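Local coordinates for ribonuclease J (Methanolobus psychrophilus R15, PDB 5HAB), which probably degrades RNA as an exoribonuclease of the metallo-beta-lactamase and beta-CASP family, at residues B[162-167]-B[185-190]. The protein carries 1 engineered substitution. Residues are numbered along the deposited sequence; the frame is centred on the assembly and turned at random.
Sequences TKDITI and HTPSGA
T166 and H185 form an antiparallel hydrogen-bonded pair near the open end of a beta hairpin, strands 166-172 and 179-186, in one of the two mixed sheets of the metallo-beta-lactamase fold. Two backbone bonds close the pair: T166 N donates to H185 O (3.0 Å) and H185 N donates to T166 O (2.8 Å). The side chains of both residues rise from the same face of the sheet. A chi1 of 68° tucks OG1 between the two backbone arms of T166, where it lies alongside H185 CB at 3.1 Å; it approaches the imidazole on a slant, neither over the face nor at the edge, and H185 CD2 is 3.5 Å from T166 OG1. The polar end of the ring is turned to E168, whose OE1 is hydrogen-bonded to H185 NE2, while R213 and L217 of helix 211-220 also touch this side chain. I165 and T186 belong to the other face, where both pack on V46 of strand 41-46, part of the second sheet. Beyond the pair the chains stay close without regular pairing. D164 O receives a CA-H...O contact from T186 CA at 3.4 Å, and P187 CD lies 3.9 Å from D164 CB. P187 and S188 are the central residues of the type I turn T186-G189 that leads into strand 189-194. T186 OG1 makes an ST turn by accepting from S188 N, and donates to G189 O at 2.6 Å, an oxygen that also accepts from T186 N.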
loop_
_atom_site.group_PDB
_atom_site.type_symbol
_atom_site.label_atom_id
_atom_site.label_comp_id
_atom_site.label_asym_id
_atom_site.label_seq_id
_atom_site.Cartn_x
_atom_site.Cartn_y
_atom_site.Cartn_z
ATOM N N THR B 162 23.608 35.882 27.236
ATOM C CA THR B 162 23.345 36.114 28.645
ATOM C C THR B 162 24.586 35.651 29.409
ATOM O O THR B 162 25.408 34.920 28.861
ATOM C CB THR B 162 22.052 35.350 29.085
ATOM O OG1 THR B 162 20.898 36.023 28.565
ATOM C CG2 THR B 162 21.908 35.236 30.596
ATOM N N LYS B 163 24.749 36.111 30.648
ATOM C CA LYS B 163 25.824 35.647 31.520
ATOM C C LYS B 163 25.800 34.120 31.650
ATOM O O LYS B 163 26.816 33.495 31.957
ATOM C CB LYS B 163 25.695 36.287 32.908
ATOM C CG LYS B 163 25.646 37.810 32.907
ATOM C CD LYS B 163 25.524 38.358 34.327
ATOM C CE LYS B 163 25.886 39.837 34.405
ATOM N NZ LYS B 163 24.835 40.709 33.809
ATOM N N ASP B 164 24.631 33.533 31.401
ATOM C CA ASP B 164 24.391 32.116 31.640
ATOM C C ASP B 164 24.074 31.329 30.365
ATOM O O ASP B 164 23.976 30.105 30.396
ATOM C CB ASP B 164 23.239 31.947 32.632
ATOM C CG ASP B 164 23.654 32.232 34.061
ATOM O OD1 ASP B 164 24.870 32.211 34.345
ATOM O OD2 ASP B 164 22.761 32.471 34.902
ATOM N N ILE B 165 23.908 32.028 29.249
ATOM C CA ILE B 165 23.445 31.395 28.022
ATOM C C ILE B 165 24.339 31.758 26.846
ATOM O O ILE B 165 24.513 32.941 26.542
ATOM C CB ILE B 165 21.988 31.795 27.711
ATOM C CG1 ILE B 165 21.045 31.322 28.817
ATOM C CG2 ILE B 165 21.561 31.267 26.350
ATOM C CD1 ILE B 165 19.624 31.760 28.607
ATOM N N THR B 166 24.907 30.753 26.181
ATOM C CA THR B 166 25.592 31.019 24.908
ATOM C C THR B 166 25.037 30.118 23.809
ATOM O O THR B 166 24.591 29.010 24.078
ATOM C CB THR B 166 27.121 30.817 24.992
ATOM O OG1 THR B 166 27.415 29.428 25.185
ATOM C CG2 THR B 166 27.721 31.631 26.129
ATOM N N ILE B 167 25.079 30.591 22.569
ATOM C CA ILE B 167 24.579 29.815 21.446
ATOM C C ILE B 167 25.701 29.456 20.479
ATOM O O ILE B 167 26.376 30.331 19.939
ATOM C CB ILE B 167 23.466 30.589 20.720
ATOM C CG1 ILE B 167 22.213 30.665 21.596
ATOM C CG2 ILE B 167 23.156 29.958 19.374
ATOM C CD1 ILE B 167 21.114 31.520 21.002
ATOM N N HIS B 185 24.370 26.501 25.408
ATOM C CA HIS B 185 25.182 26.238 26.585
ATOM C C HIS B 185 24.634 26.993 27.789
ATOM O O HIS B 185 24.417 28.218 27.741
ATOM C CB HIS B 185 26.642 26.614 26.337
ATOM C CG HIS B 185 27.275 25.861 25.208
ATOM N ND1 HIS B 185 27.857 24.622 25.374
ATOM C CD2 HIS B 185 27.421 26.172 23.900
ATOM C CE1 HIS B 185 28.334 24.203 24.217
ATOM N NE2 HIS B 185 28.084 25.126 23.305
ATOM N N THR B 186 24.417 26.225 28.856
ATOM C CA THR B 186 23.899 26.698 30.132
ATOM C C THR B 186 24.902 26.324 31.216
ATOM O O THR B 186 25.756 25.461 30.989
ATOM C CB THR B 186 22.528 26.063 30.472
ATOM O OG1 THR B 186 22.738 24.751 31.013
ATOM C CG2 THR B 186 21.637 25.979 29.242
ATOM N N PRO B 187 24.801 26.950 32.404
ATOM C CA PRO B 187 25.707 26.583 33.500
ATOM C C PRO B 187 25.651 25.106 33.901
ATOM O O PRO B 187 26.598 24.622 34.520
ATOM C CB PRO B 187 25.238 27.473 34.662
ATOM C CG PRO B 187 23.904 28.015 34.249
ATOM C CD PRO B 187 23.952 28.099 32.767
ATOM N N SER B 188 24.574 24.406 33.555
ATOM C CA SER B 188 24.444 22.987 33.892
ATOM C C SER B 188 24.740 22.065 32.711
ATOM O O SER B 188 24.664 20.843 32.845
ATOM C CB SER B 188 23.045 22.686 34.426
ATOM O OG SER B 188 22.912 23.071 35.782
ATOM N N GLY B 189 25.063 22.644 31.557
ATOM C CA GLY B 189 25.334 21.846 30.373
ATOM C C GLY B 189 24.604 22.321 29.132
ATOM O O GLY B 189 23.990 23.385 29.147
ATOM N N ALA B 190 24.648 21.524 28.065
ATOM C CA ALA B 190 24.167 21.981 26.759
ATOM C C ALA B 190 22.834 21.364 26.334
ATOM O O ALA B 190 22.576 20.196 26.578
ATOM C CB ALA B 190 25.225 21.700 25.694
#